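Local coordinates for uncharacterized aldehyde dehydrogenase AldY (Bacillus subtilis, PDB 4DNG), which is a putative aldehyde dehydrogenase that probably oxidises aldehydes to carboxylates with NAD+ and may protect the cell against ethanol stress, at residues F3-W15 with I184-H196. Sequence-based numbering, arbitrary orientation.
Sequences FETLNKSFINGKW and ISGGTIIAKAFEH
The chain from Phe3 to Trp15 runs along one side of helix 184-196, with the CA atoms of Leu6 and Thr188 5.9 Å apart. It holds a short 3-10 turn, an inverse gamma turn centred on Leu6, and a beta hairpin whose type I' turn spans Ile11 to Lys14. This N-terminal hairpin packs on a helix of the Rossmann-like NAD-binding domain of the aldehyde dehydrogenase fold, away from the predicted catalytic residues. Phe10 also makes backbone hydrogen bonds with Val206, which join the hairpin to strand 204-206 of that domain's sheet. Thr188 OG1 donates a hydrogen bond of 3.1 Å to Leu6 O. A chi1 of 54° turns this hydroxyl to Leu6 O and leaves CG2 by Lys8 O. Leu6 points its CD1 at Lys192 CB, 3.8 Å away, and the two side chains cross at about a right angle. The amine of Lys192 goes on to Tyr78 OH. Ile189 CG1 lies over one face of the Phe3 ring in a CH-pi contact, 4.3 Å from the centroid. The hairpin itself packs on Ala191, whose CB meets Phe10 CB at 3.8 Å and Trp15 CH2 at 4.0 Å. Phe10 CD1 stands over the centre of one indole face. Trp15 NE1 gives its hydrogen to the syn side of Glu195 OE1 at 3.2 Å, with an N-H...O angle of 151° and the oxygen near the indole plane. With an alanine at Trp15, the Glu195 carboxylate would probably lose this donor and a gap would open beside Ala191. The indole edge carrying CH2 is turned to Thr188 O, 3.6 Å from that carbon.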
# COMPACT_ATOMS: atom_id res chain seq x y z
N PHE A 3 -37.90 -6.84 -4.48
CA PHE A 3 -36.47 -6.94 -4.16
C PHE A 3 -36.20 -7.61 -2.80
O PHE A 3 -35.08 -8.07 -2.55
CB PHE A 3 -35.76 -5.57 -4.27
CG PHE A 3 -35.37 -5.19 -5.68
CD1 PHE A 3 -34.69 -6.09 -6.51
CD2 PHE A 3 -35.64 -3.91 -6.18
CE1 PHE A 3 -34.32 -5.74 -7.81
CE2 PHE A 3 -35.27 -3.56 -7.47
CZ PHE A 3 -34.62 -4.47 -8.28
N GLU A 4 -37.22 -7.68 -1.95
CA GLU A 4 -37.15 -8.46 -0.72
C GLU A 4 -37.04 -9.99 -0.97
O GLU A 4 -36.77 -10.75 -0.04
CB GLU A 4 -38.32 -8.13 0.22
CG GLU A 4 -39.71 -8.36 -0.36
CD GLU A 4 -40.42 -7.06 -0.72
OE1 GLU A 4 -40.50 -6.74 -1.92
OE2 GLU A 4 -40.88 -6.36 0.21
N THR A 5 -37.26 -10.44 -2.21
CA THR A 5 -37.03 -11.84 -2.55
C THR A 5 -35.53 -12.19 -2.45
O THR A 5 -35.16 -13.35 -2.28
CB THR A 5 -37.60 -12.20 -3.94
OG1 THR A 5 -37.90 -13.59 -3.99
CG2 THR A 5 -36.62 -11.87 -5.07
N LEU A 6 -34.69 -11.16 -2.54
CA LEU A 6 -33.25 -11.30 -2.63
C LEU A 6 -32.63 -11.20 -1.24
O LEU A 6 -31.93 -10.24 -0.90
CB LEU A 6 -32.67 -10.20 -3.53
CG LEU A 6 -33.13 -9.88 -4.96
CD1 LEU A 6 -32.12 -8.94 -5.62
CD2 LEU A 6 -33.37 -11.12 -5.84
N ASN A 7 -32.87 -12.22 -0.43
CA ASN A 7 -32.41 -12.22 0.95
C ASN A 7 -31.34 -13.29 1.19
O ASN A 7 -31.06 -13.67 2.33
CB ASN A 7 -33.60 -12.40 1.89
CG ASN A 7 -34.51 -13.52 1.46
OD1 ASN A 7 -34.13 -14.37 0.65
ND2 ASN A 7 -35.73 -13.53 1.98
N LYS A 8 -30.73 -13.76 0.10
CA LYS A 8 -29.73 -14.81 0.18
C LYS A 8 -28.35 -14.32 -0.23
O LYS A 8 -28.20 -13.25 -0.83
CB LYS A 8 -30.15 -15.99 -0.71
CG LYS A 8 -31.64 -16.28 -0.70
CD LYS A 8 -31.93 -17.77 -0.60
CE LYS A 8 -33.29 -18.01 0.03
NZ LYS A 8 -33.49 -19.45 0.34
N SER A 9 -27.33 -15.11 0.10
CA SER A 9 -26.00 -14.88 -0.42
C SER A 9 -26.06 -15.27 -1.85
O SER A 9 -26.92 -16.06 -2.24
CB SER A 9 -25.00 -15.77 0.27
OG SER A 9 -24.88 -15.42 1.63
N PHE A 10 -25.16 -14.71 -2.64
CA PHE A 10 -25.00 -15.14 -4.01
C PHE A 10 -23.59 -15.68 -4.06
O PHE A 10 -22.63 -14.91 -4.07
CB PHE A 10 -25.22 -13.99 -5.00
CG PHE A 10 -25.22 -14.40 -6.44
CD1 PHE A 10 -26.36 -14.88 -7.06
CD2 PHE A 10 -24.07 -14.25 -7.22
CE1 PHE A 10 -26.35 -15.25 -8.41
CE2 PHE A 10 -24.06 -14.61 -8.57
CZ PHE A 10 -25.21 -15.11 -9.17
N ILE A 11 -23.49 -17.01 -4.06
CA ILE A 11 -22.23 -17.74 -4.14
C ILE A 11 -22.22 -18.62 -5.39
O ILE A 11 -23.21 -19.27 -5.72
CB ILE A 11 -21.97 -18.55 -2.83
CG1 ILE A 11 -22.01 -17.61 -1.60
CG2 ILE A 11 -20.60 -19.23 -2.89
CD1 ILE A 11 -22.21 -18.28 -0.24
N ASN A 12 -21.10 -18.59 -6.10
CA ASN A 12 -20.85 -19.43 -7.29
C ASN A 12 -22.02 -19.48 -8.24
O ASN A 12 -22.35 -20.53 -8.79
CB ASN A 12 -20.43 -20.85 -6.87
CG ASN A 12 -19.71 -21.62 -7.99
OD1 ASN A 12 -19.09 -21.04 -8.90
ND2 ASN A 12 -19.79 -22.94 -7.93
N GLY A 13 -22.67 -18.35 -8.43
CA GLY A 13 -23.74 -18.24 -9.41
C GLY A 13 -25.07 -18.68 -8.87
O GLY A 13 -26.02 -18.80 -9.64
N LYS A 14 -25.15 -18.90 -7.55
CA LYS A 14 -26.40 -19.38 -6.93
C LYS A 14 -26.83 -18.59 -5.70
O LYS A 14 -26.00 -18.16 -4.88
CB LYS A 14 -26.30 -20.85 -6.50
CG LYS A 14 -25.69 -21.82 -7.50
CD LYS A 14 -26.73 -22.28 -8.50
CE LYS A 14 -26.35 -23.65 -9.04
NZ LYS A 14 -27.49 -24.26 -9.77
N TRP A 15 -28.15 -18.47 -5.55
CA TRP A 15 -28.75 -17.94 -4.32
C TRP A 15 -28.71 -19.02 -3.30
O TRP A 15 -29.28 -20.09 -3.49
CB TRP A 15 -30.17 -17.41 -4.58
CG TRP A 15 -30.10 -16.31 -5.60
CD1 TRP A 15 -30.29 -16.41 -6.98
CD2 TRP A 15 -29.69 -14.93 -5.36
NE1 TRP A 15 -30.06 -15.19 -7.59
CE2 TRP A 15 -29.72 -14.26 -6.68
CE3 TRP A 15 -29.37 -14.18 -4.23
CZ2 TRP A 15 -29.42 -12.91 -6.82
CZ3 TRP A 15 -29.06 -12.82 -4.39
CH2 TRP A 15 -29.09 -12.21 -5.65
N ILE A 184 -29.46 -5.67 0.93
CA ILE A 184 -30.17 -5.65 -0.33
C ILE A 184 -29.56 -4.60 -1.25
O ILE A 184 -29.20 -4.89 -2.38
CB ILE A 184 -31.69 -5.46 -0.17
CG1 ILE A 184 -32.29 -6.67 0.54
CG2 ILE A 184 -32.37 -5.36 -1.52
CD1 ILE A 184 -33.56 -6.37 1.29
N SER A 185 -29.39 -3.39 -0.73
CA SER A 185 -28.84 -2.32 -1.55
C SER A 185 -27.33 -2.38 -1.59
O SER A 185 -26.74 -1.98 -2.58
CB SER A 185 -29.31 -0.95 -1.07
OG SER A 185 -29.38 -0.95 0.32
N GLY A 186 -26.71 -2.90 -0.54
CA GLY A 186 -25.27 -3.05 -0.52
C GLY A 186 -24.74 -4.35 -1.12
O GLY A 186 -23.53 -4.51 -1.27
N GLY A 187 -25.62 -5.29 -1.48
CA GLY A 187 -25.16 -6.58 -2.00
C GLY A 187 -26.05 -7.27 -3.01
O GLY A 187 -25.65 -7.51 -4.14
N THR A 188 -27.26 -7.61 -2.61
CA THR A 188 -28.06 -8.54 -3.42
C THR A 188 -28.51 -7.97 -4.77
O THR A 188 -28.50 -8.68 -5.79
CB THR A 188 -29.26 -9.13 -2.67
OG1 THR A 188 -30.06 -8.07 -2.14
CG2 THR A 188 -28.79 -10.02 -1.53
N ILE A 189 -28.89 -6.69 -4.78
CA ILE A 189 -29.31 -6.02 -6.00
C ILE A 189 -28.15 -6.01 -6.99
O ILE A 189 -28.34 -6.28 -8.19
CB ILE A 189 -29.82 -4.59 -5.72
CG1 ILE A 189 -31.17 -4.63 -5.04
CG2 ILE A 189 -29.96 -3.79 -7.01
CD1 ILE A 189 -31.57 -3.29 -4.45
N ILE A 190 -26.95 -5.73 -6.48
CA ILE A 190 -25.74 -5.70 -7.28
C ILE A 190 -25.50 -7.10 -7.86
O ILE A 190 -25.27 -7.25 -9.06
CB ILE A 190 -24.53 -5.20 -6.48
CG1 ILE A 190 -24.56 -3.68 -6.42
CG2 ILE A 190 -23.23 -5.64 -7.13
CD1 ILE A 190 -23.74 -3.09 -5.30
N ALA A 191 -25.57 -8.12 -7.00
CA ALA A 191 -25.48 -9.52 -7.48
C ALA A 191 -26.52 -9.83 -8.56
O ALA A 191 -26.20 -10.43 -9.59
CB ALA A 191 -25.58 -10.50 -6.33
N LYS A 192 -27.75 -9.39 -8.34
CA LYS A 192 -28.78 -9.62 -9.35
C LYS A 192 -28.42 -8.97 -10.71
O LYS A 192 -28.64 -9.54 -11.77
CB LYS A 192 -30.15 -9.13 -8.85
CG LYS A 192 -31.30 -9.42 -9.79
CD LYS A 192 -31.94 -10.79 -9.58
CE LYS A 192 -32.87 -11.14 -10.75
NZ LYS A 192 -33.94 -10.14 -11.08
N ALA A 193 -27.84 -7.77 -10.64
CA ALA A 193 -27.45 -7.04 -11.83
C ALA A 193 -26.39 -7.78 -12.62
O ALA A 193 -26.47 -7.85 -13.85
CB ALA A 193 -26.94 -5.66 -11.44
N PHE A 194 -25.39 -8.34 -11.93
CA PHE A 194 -24.30 -8.99 -12.63
C PHE A 194 -24.70 -10.35 -13.14
O PHE A 194 -24.22 -10.81 -14.19
CB PHE A 194 -23.04 -9.03 -11.76
CG PHE A 194 -22.26 -7.75 -11.79
CD1 PHE A 194 -21.44 -7.45 -12.88
CD2 PHE A 194 -22.39 -6.81 -10.77
CE1 PHE A 194 -20.73 -6.25 -12.92
CE2 PHE A 194 -21.68 -5.62 -10.80
CZ PHE A 194 -20.85 -5.34 -11.87
N GLU A 195 -25.61 -10.99 -12.40
CA GLU A 195 -26.17 -12.24 -12.84
C GLU A 195 -26.95 -11.97 -14.13
O GLU A 195 -26.78 -12.68 -15.14
CB GLU A 195 -27.08 -12.86 -11.77
CG GLU A 195 -28.15 -13.78 -12.36
CD GLU A 195 -28.94 -14.52 -11.31
OE1 GLU A 195 -29.54 -13.85 -10.46
OE2 GLU A 195 -28.96 -15.77 -11.36
N HIS A 196 -27.79 -10.95 -14.11
CA HIS A 196 -28.55 -10.57 -15.30
C HIS A 196 -27.61 -10.42 -16.47
O HIS A 196 -27.96 -10.72 -17.60
CB HIS A 196 -29.30 -9.28 -15.02
CG HIS A 196 -30.06 -8.75 -16.21
ND1 HIS A 196 -31.28 -9.21 -16.54
CD2 HIS A 196 -29.73 -7.78 -17.14
CE1 HIS A 196 -31.72 -8.56 -17.63
NE2 HIS A 196 -30.76 -7.68 -18.00